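Local coordinates for protein-S-isoprenylcysteine O-methyltransferase (PDB 5V7P) that catalyses the S-adenosyl-L-methionine-dependent methylation of the carboxyl group of isoprenylated C-terminal cysteines, working as a helical protein of the endoplasmic reticulum membrane, at residues Ala100-Ser105 / Ser122-His127; Gln90-Tyr95 / Ser137-Phe142; Ile177-Ser182 / Gly202-Phe207. All blocks are in the same frame, centred on the assembly; numbering follows the deposited sequence.

In the fold
All three contacts are largely buried, but their depth and chemistry differ. Contact 1 lies about 5 Å from the chain centre and uses an imidazole-to-backbone hydrogen bond to hold a loop on helix 90-113. Contact 2 uses the same helix nearer its start, where an aromatic cluster joins it to helix 129-148 among bound alkyl chains; its centre is about 18 Å from that of contact 1, and one lipid touches both. Contact 3 lies across the chain centre from contact 2, with about 32 Å between their centres. It pairs the end of helix 156-180 with helix 203-206 beside S-adenosyl-L-homocysteine, relying on sparse side-chain packing and a water bridge.

Contact 1 of 3, residues Ala100-Ser105 / Ser122-His127; sequences ALFHYS and SFVINH. With MPG ([(Z)-octadec-9-enyl] (2R)-2,3-bis(oxidanyl)propanoate), chain B.
H103, on helix 90-113, reaches across to the backbone of F123 and makes the one direct hydrogen bond between the two segments. Its ND1 donates to the F123 carbonyl O at 3.0 Å, with a moderately bent N-H...O angle of 148°. The carbonyl O sits slightly out of the imidazole plane, and ND1 approaches it almost in line with the C=O bond. V124 O comes to the same ring at its edge, 3.5 Å from CE1, while the neighbouring F102 ring sets CD2 over the centre of one imidazole face. The imidazole thus has an aromatic ring of its own helix over one face and two successive loop carbonyls at its edge, contacts that together limit its rotation.

V124 completes the tight part. Its CG1 stands between the backbone N and the carbonyl carbon (chi1 77°), which directs this methyl to H103 ND1 at 3.5 Å and to F102 CE2 at 3.7 Å. The other branch, CG2, meets the lipid tail at C15, 3.7 Å away. Beside the imidazole, I125 crosses at about a right angle and offers CG1. Y104 and F123 approach less closely, ring edge to ring edge, with CD1 of the tyrosine 4.1 Å from CE1 of the phenylalanine.

Beyond I125 the contact loosens. N126 turns away to the lipid tail and binds the backbone of another protein chain through ND2, whereas H127, which follows a cis peptide bond, is exposed and poorly ordered.

The loop thus lies against the middle of helix 90-113 before helix 129-148 begins. Helix 59-84 supports F123 and Y104 through L71, helix 4-29 packs on Y104 through F13, and helix 156-180 touches F102 and S105.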
# COMPACT_ATOMS: atom_id res chain seq x y z
N ALA A 100 -12.86 1.99 3.79
CA ALA A 100 -12.79 3.43 3.59
C ALA A 100 -11.98 4.10 4.69
O ALA A 100 -11.17 5.00 4.42
CB ALA A 100 -14.20 4.02 3.52
N LEU A 101 -12.19 3.69 5.94
CA LEU A 101 -11.45 4.30 7.05
C LEU A 101 -9.96 3.99 6.95
O LEU A 101 -9.12 4.84 7.25
CB LEU A 101 -12.01 3.82 8.39
CG LEU A 101 -13.30 4.48 8.88
CD1 LEU A 101 -13.73 3.88 10.21
CD2 LEU A 101 -13.14 6.00 9.02
N PHE A 102 -9.61 2.77 6.53
CA PHE A 102 -8.20 2.42 6.39
C PHE A 102 -7.50 3.37 5.43
O PHE A 102 -6.47 3.97 5.77
CB PHE A 102 -8.06 0.98 5.91
CG PHE A 102 -6.64 0.60 5.58
CD1 PHE A 102 -5.80 0.11 6.57
CD2 PHE A 102 -6.14 0.76 4.30
CE1 PHE A 102 -4.50 -0.24 6.28
CE2 PHE A 102 -4.83 0.42 4.00
CZ PHE A 102 -4.01 -0.08 4.99
N HIS A 103 -8.04 3.52 4.22
CA HIS A 103 -7.35 4.29 3.19
C HIS A 103 -7.30 5.77 3.54
O HIS A 103 -6.29 6.44 3.27
CB HIS A 103 -8.02 4.06 1.84
CG HIS A 103 -7.80 2.69 1.28
ND1 HIS A 103 -6.59 2.28 0.76
CD2 HIS A 103 -8.63 1.63 1.16
CE1 HIS A 103 -6.68 1.03 0.35
NE2 HIS A 103 -7.92 0.61 0.58
N TYR A 104 -8.36 6.31 4.13
CA TYR A 104 -8.35 7.73 4.48
C TYR A 104 -7.42 8.00 5.66
O TYR A 104 -6.56 8.88 5.59
CB TYR A 104 -9.75 8.24 4.80
CG TYR A 104 -9.68 9.64 5.34
CD1 TYR A 104 -9.30 10.69 4.52
CD2 TYR A 104 -9.94 9.91 6.68
CE1 TYR A 104 -9.21 11.98 5.01
CE2 TYR A 104 -9.85 11.20 7.17
CZ TYR A 104 -9.49 12.22 6.33
OH TYR A 104 -9.39 13.50 6.81
N SER A 105 -7.61 7.27 6.76
CA SER A 105 -6.75 7.46 7.92
C SER A 105 -5.28 7.26 7.56
O SER A 105 -4.40 7.86 8.20
CB SER A 105 -7.16 6.49 9.04
OG SER A 105 -7.07 5.15 8.61
N SER A 122 -0.61 8.61 -0.93
CA SER A 122 -0.74 8.41 0.51
C SER A 122 -2.06 7.74 0.88
O SER A 122 -2.17 7.18 1.98
CB SER A 122 -0.60 9.75 1.23
OG SER A 122 0.66 10.33 0.98
N PHE A 123 -3.07 7.79 0.00
CA PHE A 123 -4.27 6.99 0.19
C PHE A 123 -4.00 5.50 -0.01
O PHE A 123 -4.91 4.69 0.22
CB PHE A 123 -5.37 7.45 -0.76
CG PHE A 123 -5.95 8.79 -0.42
CD1 PHE A 123 -6.80 8.94 0.66
CD2 PHE A 123 -5.64 9.90 -1.19
CE1 PHE A 123 -7.33 10.18 0.97
CE2 PHE A 123 -6.17 11.14 -0.88
CZ PHE A 123 -7.02 11.28 0.21
N VAL A 124 -2.80 5.14 -0.46
CA VAL A 124 -2.32 3.76 -0.54
C VAL A 124 -3.31 2.86 -1.27
O VAL A 124 -3.48 1.69 -0.91
CB VAL A 124 -1.99 3.23 0.88
CG1 VAL A 124 -3.23 2.84 1.70
CG2 VAL A 124 -1.01 2.08 0.80
N ILE A 125 -3.93 3.38 -2.32
CA ILE A 125 -4.88 2.61 -3.11
C ILE A 125 -4.16 1.99 -4.31
O ILE A 125 -3.47 2.68 -5.06
CB ILE A 125 -6.05 3.50 -3.58
CG1 ILE A 125 -6.67 4.24 -2.38
CG2 ILE A 125 -7.11 2.64 -4.28
CD1 ILE A 125 -7.80 5.20 -2.74
N ASN A 126 -4.31 0.68 -4.46
CA ASN A 126 -3.85 -0.07 -5.62
C ASN A 126 -5.09 -0.53 -6.36
O ASN A 126 -5.90 -1.26 -5.77
CB ASN A 126 -2.98 -1.26 -5.20
CG ASN A 126 -1.59 -1.22 -5.79
OD1 ASN A 126 -1.23 -0.30 -6.52
ND2 ASN A 126 -0.80 -2.24 -5.48
N HIS A 127 -5.27 -0.16 -7.64
CA HIS A 127 -4.31 0.39 -8.60
C HIS A 127 -3.11 -0.55 -8.79
O HIS A 127 -1.97 -0.10 -8.92
CB HIS A 127 -3.86 1.82 -8.25
CG HIS A 127 -4.95 2.84 -8.34
ND1 HIS A 127 -6.17 2.68 -7.73
CD2 HIS A 127 -5.00 4.04 -8.97
CE1 HIS A 127 -6.93 3.73 -7.99
NE2 HIS A 127 -6.24 4.57 -8.74
C2 MPG B . -5.65 -8.44 -1.28
C3 MPG B . -5.05 -8.93 0.04
C4 MPG B . -3.70 -8.27 0.31
C5 MPG B . -3.29 -8.58 1.74
C6 MPG B . -1.88 -8.06 1.96
C7 MPG B . -1.78 -6.54 1.86
C8 MPG B . -0.45 -6.23 1.20
C9 MPG B . -0.11 -4.76 1.45
C10 MPG B . -0.07 -3.86 0.50
C11 MPG B . -0.35 -4.17 -0.97
C12 MPG B . -0.93 -2.93 -1.64
C13 MPG B . 0.12 -1.84 -1.76
C14 MPG B . -0.59 -0.51 -1.93
C15 MPG B . 0.41 0.58 -2.31
C16 MPG B . -0.07 1.33 -3.55
O1 MPG B . -7.24 -6.77 -0.70
C1 MPG B . -5.97 -6.94 -1.24
CXD MPG B . -8.61 -5.56 1.01
O2 MPG B . -8.94 -5.96 2.31
C21 MPG B . -9.76 -5.96 0.06
O3 MPG B . -10.65 -6.81 0.72
O4 MPG B . -6.39 -6.26 1.33
CX3 MPG B . -7.31 -6.22 0.58

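Contact 2 of 3, residues Gln90-Tyr95 / Ser137-Phe142; sequences QIFGGY and SSWVEF. With D10 (decane), chain J; MPG ([(Z)-octadec-9-enyl] (2R)-2,3-bis(oxidanyl)propanoate), chain S; MPG ([(Z)-octadec-9-enyl] (2R)-2,3-bis(oxidanyl)propanoate), chain B; D10 (decane), chain I.
F92 projects from helix 90-113 as a bump that fits between W139 and F142 of helix 129-148. The two segments run nearly antiparallel, at 161°, and their axes come no closer than 11.8 Å, a gap bridged by large side chains. With CG anti to the backbone N (chi1 -159°), the F92 ring reaches into the hollow edge first. Its CZ comes 3.8 Å from W139 CD1, an offset edge-to-face pair in which the indole supplies the face. On the F142 side, F92 CD1 sits over the ring near its rim, 3.7 Å from F142 CD2, although the two planes are too oblique to form a stack. The base of I91 rests against the same ring, its CB 3.9 Å from F142 CE1, while the tip turns away.

One turn further along helix 90-113, Y95 meets W139 rim to rim. Its CE2 lies beside the pyrrole edge, and its hydroxyl accepts the indole NE1-H in a nearly straight bond of 2.9 Å that stays in the indole plane. S138 closes this end without joining the bond; its OG is held by A135 O one turn back. A decane lies against the cluster, touching the face of W139 and also F92 CE2, while a second decane comes to the indole edge at CE3.

The chemistry is that of an aromatic seam within a lipid-exposed helix bundle, with F92, W139 and F142 presenting hydrocarbon to hydrocarbon. Its buried indole N-H is satisfied by a single hydroxyl, and Y95 OH also shares a hydrogen bond with O3 of the glycerate-ester lipid (MPG, chain B) at 2.9 Å. T222 OG1 hydrogen-bonds to the same lipid, consistent with Y95 lying where apolar packing gives way to the polar end of the lipid.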
# COMPACT_ATOMS: atom_id res chain seq x y z
N GLN A 90 -25.80 -7.46 5.39
CA GLN A 90 -25.28 -6.44 6.29
C GLN A 90 -23.78 -6.55 6.49
O GLN A 90 -23.11 -5.53 6.72
CB GLN A 90 -26.00 -6.54 7.64
CG GLN A 90 -27.46 -6.13 7.59
CD GLN A 90 -28.17 -6.34 8.90
OE1 GLN A 90 -27.99 -7.37 9.56
NE2 GLN A 90 -28.98 -5.37 9.30
N ILE A 91 -23.23 -7.76 6.40
CA ILE A 91 -21.79 -7.95 6.59
C ILE A 91 -21.01 -7.06 5.63
O ILE A 91 -20.01 -6.44 6.02
CB ILE A 91 -21.44 -9.44 6.39
CG1 ILE A 91 -22.17 -10.31 7.42
CG2 ILE A 91 -19.95 -9.65 6.49
CD1 ILE A 91 -21.95 -9.90 8.86
N PHE A 92 -21.43 -6.99 4.37
CA PHE A 92 -20.67 -6.26 3.38
C PHE A 92 -20.58 -4.78 3.72
O PHE A 92 -19.58 -4.12 3.38
CB PHE A 92 -21.29 -6.45 2.00
CG PHE A 92 -20.35 -6.17 0.87
CD1 PHE A 92 -19.44 -7.13 0.45
CD2 PHE A 92 -20.36 -4.95 0.22
CE1 PHE A 92 -18.57 -6.87 -0.59
CE2 PHE A 92 -19.50 -4.69 -0.82
CZ PHE A 92 -18.60 -5.65 -1.23
N GLY A 93 -21.59 -4.24 4.39
CA GLY A 93 -21.55 -2.83 4.77
C GLY A 93 -20.41 -2.51 5.72
O GLY A 93 -19.71 -1.52 5.55
N GLY A 94 -20.23 -3.35 6.74
CA GLY A 94 -19.13 -3.13 7.67
C GLY A 94 -17.77 -3.25 7.00
O GLY A 94 -16.83 -2.54 7.34
N TYR A 95 -17.66 -4.16 6.03
CA TYR A 95 -16.42 -4.30 5.28
C TYR A 95 -16.12 -3.04 4.49
O TYR A 95 -14.98 -2.54 4.49
CB TYR A 95 -16.52 -5.51 4.35
CG TYR A 95 -15.58 -5.47 3.17
CD1 TYR A 95 -14.27 -5.91 3.28
CD2 TYR A 95 -16.01 -5.00 1.93
CE1 TYR A 95 -13.41 -5.87 2.20
CE2 TYR A 95 -15.15 -4.95 0.85
CZ TYR A 95 -13.86 -5.39 0.99
OH TYR A 95 -13.00 -5.36 -0.09
N SER A 137 -12.31 -10.23 -6.43
CA SER A 137 -12.62 -11.65 -6.24
C SER A 137 -13.22 -11.90 -4.86
O SER A 137 -13.98 -12.86 -4.68
CB SER A 137 -11.37 -12.49 -6.43
OG SER A 137 -10.50 -12.40 -5.32
N SER A 138 -12.90 -11.05 -3.88
CA SER A 138 -13.54 -11.18 -2.57
C SER A 138 -14.96 -10.64 -2.58
O SER A 138 -15.79 -11.08 -1.78
CB SER A 138 -12.71 -10.47 -1.50
OG SER A 138 -12.92 -9.07 -1.52
N TRP A 139 -15.25 -9.70 -3.48
CA TRP A 139 -16.63 -9.23 -3.63
C TRP A 139 -17.49 -10.30 -4.30
O TRP A 139 -18.64 -10.52 -3.88
CB TRP A 139 -16.66 -7.94 -4.45
CG TRP A 139 -15.83 -6.84 -3.91
CD1 TRP A 139 -15.27 -6.75 -2.66
CD2 TRP A 139 -15.43 -5.65 -4.60
NE1 TRP A 139 -14.57 -5.58 -2.54
CE2 TRP A 139 -14.65 -4.89 -3.72
CE3 TRP A 139 -15.67 -5.15 -5.89
CZ2 TRP A 139 -14.10 -3.66 -4.07
CZ3 TRP A 139 -15.13 -3.93 -6.24
CH2 TRP A 139 -14.35 -3.20 -5.34
N VAL A 140 -16.97 -10.96 -5.33
CA VAL A 140 -17.77 -11.94 -6.04
C VAL A 140 -17.99 -13.17 -5.17
O VAL A 140 -19.08 -13.75 -5.16
CB VAL A 140 -17.12 -12.31 -7.39
CG1 VAL A 140 -16.82 -11.05 -8.20
CG2 VAL A 140 -15.87 -13.14 -7.20
N GLU A 141 -16.97 -13.58 -4.42
CA GLU A 141 -17.15 -14.71 -3.50
C GLU A 141 -18.27 -14.42 -2.52
O GLU A 141 -19.16 -15.25 -2.32
CB GLU A 141 -15.85 -15.01 -2.75
CG GLU A 141 -16.01 -16.17 -1.77
CD GLU A 141 -14.77 -16.45 -0.95
OE1 GLU A 141 -13.72 -15.84 -1.21
OE2 GLU A 141 -14.86 -17.29 -0.03
N PHE A 142 -18.24 -13.25 -1.89
CA PHE A 142 -19.27 -12.91 -0.92
C PHE A 142 -20.66 -13.03 -1.53
O PHE A 142 -21.52 -13.74 -1.00
CB PHE A 142 -19.05 -11.49 -0.38
CG PHE A 142 -20.10 -11.05 0.60
CD1 PHE A 142 -19.96 -11.33 1.95
CD2 PHE A 142 -21.22 -10.36 0.18
CE1 PHE A 142 -20.93 -10.93 2.86
CE2 PHE A 142 -22.19 -9.95 1.08
CZ PHE A 142 -22.04 -10.24 2.42
C1 D10 J . -19.15 -3.18 -4.19
C2 D10 J . -18.13 -2.04 -4.17
C3 D10 J . -17.30 -2.10 -2.89
C4 D10 J . -16.27 -0.97 -2.91
C5 D10 J . -15.40 -1.02 -1.66
C6 D10 J . -14.32 0.06 -1.77
C7 D10 J . -13.48 0.08 -0.50
C8 D10 J . -12.19 0.86 -0.75
C9 D10 J . -12.52 2.33 -0.98
C2 MPG S . -25.36 -2.66 13.80
C3 MPG S . -24.33 -1.96 12.91
C4 MPG S . -23.84 -0.68 13.58
C5 MPG S . -22.72 -1.01 14.57
C6 MPG S . -21.41 -1.21 13.80
C7 MPG S . -20.26 -1.50 14.77
C8 MPG S . -20.49 -2.78 15.57
C9 MPG S . -20.67 -3.96 14.61
C10 MPG S . -21.05 -5.15 15.03
C11 MPG S . -21.34 -5.46 16.50
C12 MPG S . -22.85 -5.42 16.74
C13 MPG S . -23.12 -5.25 18.23
C14 MPG S . -22.42 -6.36 19.01
O1 MPG S . -24.68 -4.65 12.66
C1 MPG S . -25.80 -3.97 13.14
CXD MPG S . -23.89 -6.41 11.00
O2 MPG S . -24.43 -7.46 10.26
C21 MPG S . -22.75 -6.92 11.88
O3 MPG S . -22.96 -8.28 12.18
O4 MPG S . -26.06 -6.24 11.89
CX3 MPG S . -24.97 -5.78 11.88
C2 MPG B . -5.65 -8.44 -1.28
C3 MPG B . -5.05 -8.93 0.04
C4 MPG B . -3.70 -8.27 0.31
C5 MPG B . -3.29 -8.58 1.74
C6 MPG B . -1.88 -8.06 1.96
C7 MPG B . -1.78 -6.54 1.86
C8 MPG B . -0.45 -6.23 1.20
C9 MPG B . -0.11 -4.76 1.45
C10 MPG B . -0.07 -3.86 0.50
C11 MPG B . -0.35 -4.17 -0.97
C12 MPG B . -0.93 -2.93 -1.64
C13 MPG B . 0.12 -1.84 -1.76
C14 MPG B . -0.59 -0.51 -1.93
C15 MPG B . 0.41 0.58 -2.31
C16 MPG B . -0.07 1.33 -3.55
O1 MPG B . -7.24 -6.77 -0.70
C1 MPG B . -5.97 -6.94 -1.24
CXD MPG B . -8.61 -5.56 1.01
O2 MPG B . -8.94 -5.96 2.31
C21 MPG B . -9.76 -5.96 0.06
O3 MPG B . -10.65 -6.81 0.72
O4 MPG B . -6.39 -6.26 1.33
CX3 MPG B . -7.31 -6.22 0.58
C3 D10 I . -17.39 -4.27 -9.64
C4 D10 I . -17.83 -5.73 -9.66
C5 D10 I . -18.55 -6.07 -8.36
C6 D10 I . -18.99 -7.53 -8.39
C7 D10 I . -19.73 -7.88 -7.10
C8 D10 I . -20.36 -9.26 -7.23

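Contact 3 of 3, residues Ile177-Ser182 / Gly202-Phe207; sequences ILTAGS and GVYAWF. With SAH (S-adenosyl-L-homocysteine), chain C; MPG ([(Z)-octadec-9-enyl] (2R)-2,3-bis(oxidanyl)propanoate), chain D; MPG ([(Z)-octadec-9-enyl] (2R)-2,3-bis(oxidanyl)propanoate), chain R.
Y204 carries its CG anti to the carbonyl carbon (chi1 -76°), which sends the ring across to T179 and A180. T179 has OG1 beside the backbone N (chi1 -54°), which leaves its methyl CG2 opposite that nitrogen and turned to the ring. This brings together the end of transmembrane helix 156-180 and the short, weakly bonded helix 203-206 in the cofactor-binding region of the isoprenylcysteine carboxyl methyltransferase family. The T179 methyl reaches the edge of the tyrosine ring, with CG2 4.0 Å from CD1, the two side chains lying alongside and pointing in opposite senses. A180 adds a smaller bump beside the phenol end, its CB lying 3.5 Å from Y204 OH. At G202 the bare CA comes within 4.5 Å of T179 CG2. G181 is the first residue to leave helical angles, with positive phi.

Y204 is an experimentally established S-adenosyl-L-methionine-binding residue. In this complex its hydroxyl donates a weak hydrogen bond to OXT of S-adenosyl-L-homocysteine at 2.8 Å, so the packing of T179 and A180 against the ring probably helps to position that hydroxyl. V199 and P210, both of the cofactor site, also touch the tyrosine, and S211 and E250 bind the cofactor in turn.

Polar contact between the segments is indirect. T179 OG1 is hydrogen-bonded to T175 O on its own helix and also accepts a hydrogen bond from a water 2.7 Å away. The backbone N of V203, at the start of helix 203-206, donates to the same water at 2.8 Å.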
# COMPACT_ATOMS: atom_id res chain seq x y z
N ILE A 177 2.98 4.46 12.91
CA ILE A 177 3.28 5.62 12.06
C ILE A 177 3.55 6.84 12.92
O ILE A 177 4.48 7.61 12.66
CB ILE A 177 2.13 5.86 11.06
CG1 ILE A 177 1.95 4.65 10.15
CG2 ILE A 177 2.41 7.11 10.23
CD1 ILE A 177 0.74 4.71 9.25
N LEU A 178 2.74 7.05 13.96
CA LEU A 178 2.96 8.17 14.87
C LEU A 178 4.27 8.01 15.64
O LEU A 178 5.01 8.99 15.82
CB LEU A 178 1.79 8.30 15.84
CG LEU A 178 0.53 8.98 15.28
CD1 LEU A 178 -0.73 8.24 15.71
CD2 LEU A 178 0.47 10.43 15.75
N THR A 179 4.57 6.79 16.08
CA THR A 179 5.79 6.56 16.85
C THR A 179 7.03 6.75 15.99
O THR A 179 8.05 7.28 16.46
CB THR A 179 5.77 5.16 17.46
OG1 THR A 179 4.56 4.99 18.22
CG2 THR A 179 6.96 4.95 18.38
N ALA A 180 6.97 6.32 14.73
CA ALA A 180 8.11 6.46 13.83
C ALA A 180 8.30 7.90 13.34
O ALA A 180 9.40 8.25 12.92
CB ALA A 180 7.93 5.54 12.62
N GLY A 181 7.25 8.72 13.39
CA GLY A 181 7.39 10.10 12.99
C GLY A 181 7.79 10.22 11.53
O GLY A 181 7.30 9.49 10.66
N SER A 182 8.70 11.15 11.25
CA SER A 182 9.22 11.32 9.90
C SER A 182 10.13 10.17 9.48
O SER A 182 10.57 10.16 8.32
CB SER A 182 9.97 12.65 9.79
OG SER A 182 10.93 12.78 10.83
N GLY A 202 8.19 2.30 22.15
CA GLY A 202 6.78 2.12 21.84
C GLY A 202 6.53 0.76 21.21
O GLY A 202 7.17 -0.24 21.56
N VAL A 203 5.59 0.72 20.26
CA VAL A 203 5.29 -0.53 19.58
C VAL A 203 6.51 -1.09 18.87
O VAL A 203 6.55 -2.29 18.56
CB VAL A 203 4.11 -0.34 18.61
CG1 VAL A 203 2.83 -0.03 19.38
CG2 VAL A 203 4.40 0.77 17.60
N TYR A 204 7.52 -0.26 18.59
CA TYR A 204 8.76 -0.77 18.02
C TYR A 204 9.59 -1.54 19.04
O TYR A 204 10.56 -2.19 18.65
CB TYR A 204 9.57 0.38 17.42
CG TYR A 204 9.01 0.84 16.10
CD1 TYR A 204 8.04 1.84 16.04
CD2 TYR A 204 9.41 0.25 14.91
CE1 TYR A 204 7.51 2.25 14.83
CE2 TYR A 204 8.89 0.65 13.70
CZ TYR A 204 7.94 1.65 13.67
OH TYR A 204 7.42 2.05 12.46
N ALA A 205 9.22 -1.50 20.32
CA ALA A 205 9.80 -2.41 21.29
C ALA A 205 9.14 -3.77 21.27
O ALA A 205 9.75 -4.76 21.70
CB ALA A 205 9.71 -1.81 22.70
N TRP A 206 7.89 -3.86 20.79
CA TRP A 206 7.21 -5.14 20.67
C TRP A 206 7.61 -5.86 19.39
O TRP A 206 7.96 -7.05 19.42
CB TRP A 206 5.69 -4.94 20.69
CG TRP A 206 5.17 -4.15 21.85
CD1 TRP A 206 5.83 -3.83 23.00
CD2 TRP A 206 3.87 -3.57 21.96
NE1 TRP A 206 5.02 -3.08 23.82
CE2 TRP A 206 3.81 -2.91 23.21
CE3 TRP A 206 2.74 -3.54 21.13
CZ2 TRP A 206 2.67 -2.24 23.64
CZ3 TRP A 206 1.61 -2.87 21.57
CH2 TRP A 206 1.58 -2.23 22.81
N PHE A 207 7.56 -5.16 18.26
CA PHE A 207 7.87 -5.73 16.96
C PHE A 207 8.80 -4.79 16.20
O PHE A 207 8.78 -3.58 16.41
CB PHE A 207 6.59 -5.95 16.12
CG PHE A 207 5.42 -6.44 16.92
CD1 PHE A 207 5.33 -7.77 17.31
CD2 PHE A 207 4.39 -5.58 17.26
CE1 PHE A 207 4.25 -8.23 18.03
CE2 PHE A 207 3.30 -6.03 17.99
CZ PHE A 207 3.23 -7.36 18.37
N SAH C . 8.81 -1.59 8.74
CA SAH C . 8.36 -0.57 9.68
CB SAH C . 8.28 0.79 9.00
CG SAH C . 7.50 0.80 7.69
SD SAH C . 7.68 2.39 6.83
C SAH C . 7.01 -0.94 10.28
O SAH C . 6.31 -1.83 9.77
OXT SAH C . 6.57 -0.37 11.28
C5' SAH C . 9.17 1.91 5.92
C4' SAH C . 10.38 2.78 6.23
O4' SAH C . 10.62 2.79 7.62
C3' SAH C . 11.63 2.22 5.56
O3' SAH C . 12.19 3.18 4.69
C2' SAH C . 12.58 1.87 6.68
O2' SAH C . 13.89 2.32 6.39
C1' SAH C . 11.99 2.56 7.90
N9 SAH C . 12.11 1.77 9.15
C8 SAH C . 11.80 0.45 9.34
N7 SAH C . 12.05 0.13 10.62
C5 SAH C . 12.51 1.22 11.26
C6 SAH C . 12.92 1.44 12.57
N6 SAH C . 12.89 0.46 13.46
N1 SAH C . 13.35 2.69 12.93
C2 SAH C . 13.39 3.72 12.01
N3 SAH C . 12.99 3.49 10.71
C4 SAH C . 12.56 2.26 10.35
C2 MPG D . 2.53 7.66 19.70
C3 MPG D . 1.53 7.35 20.81
C4 MPG D . 0.24 6.79 20.21
C5 MPG D . -0.49 5.98 21.28
C6 MPG D . -1.98 5.87 20.93
C7 MPG D . -2.63 4.81 21.82
C8 MPG D . -3.90 4.30 21.16
C9 MPG D . -4.94 4.00 22.24
C10 MPG D . -6.23 3.98 21.98
C11 MPG D . -6.77 4.24 20.57
C12 MPG D . -8.20 3.70 20.45
C13 MPG D . -9.06 4.67 19.65
C14 MPG D . -10.36 3.99 19.25
O1 MPG D . 4.45 9.06 19.50
C1 MPG D . 3.09 9.07 19.84
CXD MPG D . 6.39 10.69 19.51
O2 MPG D . 7.00 11.38 18.45
C21 MPG D . 7.19 9.43 19.83
O3 MPG D . 8.56 9.71 19.77
O4 MPG D . 4.32 11.04 18.45
CX3 MPG D . 4.97 10.30 19.10
C2 MPG R . 3.09 2.94 23.46
C3 MPG R . 1.69 2.84 22.86
C4 MPG R . 1.03 1.56 23.37
C5 MPG R . -0.38 1.45 22.80
C6 MPG R . -0.35 0.81 21.42
C7 MPG R . -1.74 0.29 21.06
C8 MPG R . -1.63 -0.66 19.87
C9 MPG R . -2.90 -1.51 19.79
C10 MPG R . -2.92 -2.82 19.61
C11 MPG R . -1.68 -3.70 19.43
C12 MPG R . -1.72 -4.84 20.44
C13 MPG R . -2.82 -5.82 20.05
O1 MPG R . 4.55 4.61 24.31
C1 MPG R . 3.62 4.36 23.29
CXD MPG R . 6.23 6.24 25.27
O2 MPG R . 7.39 5.46 25.39
C21 MPG R . 5.43 6.15 26.56
O3 MPG R . 6.29 6.28 27.66
O4 MPG R . 5.44 6.24 23.05
CX3 MPG R . 5.39 5.71 24.11
O HOH W 1 4.21 3.19 20.18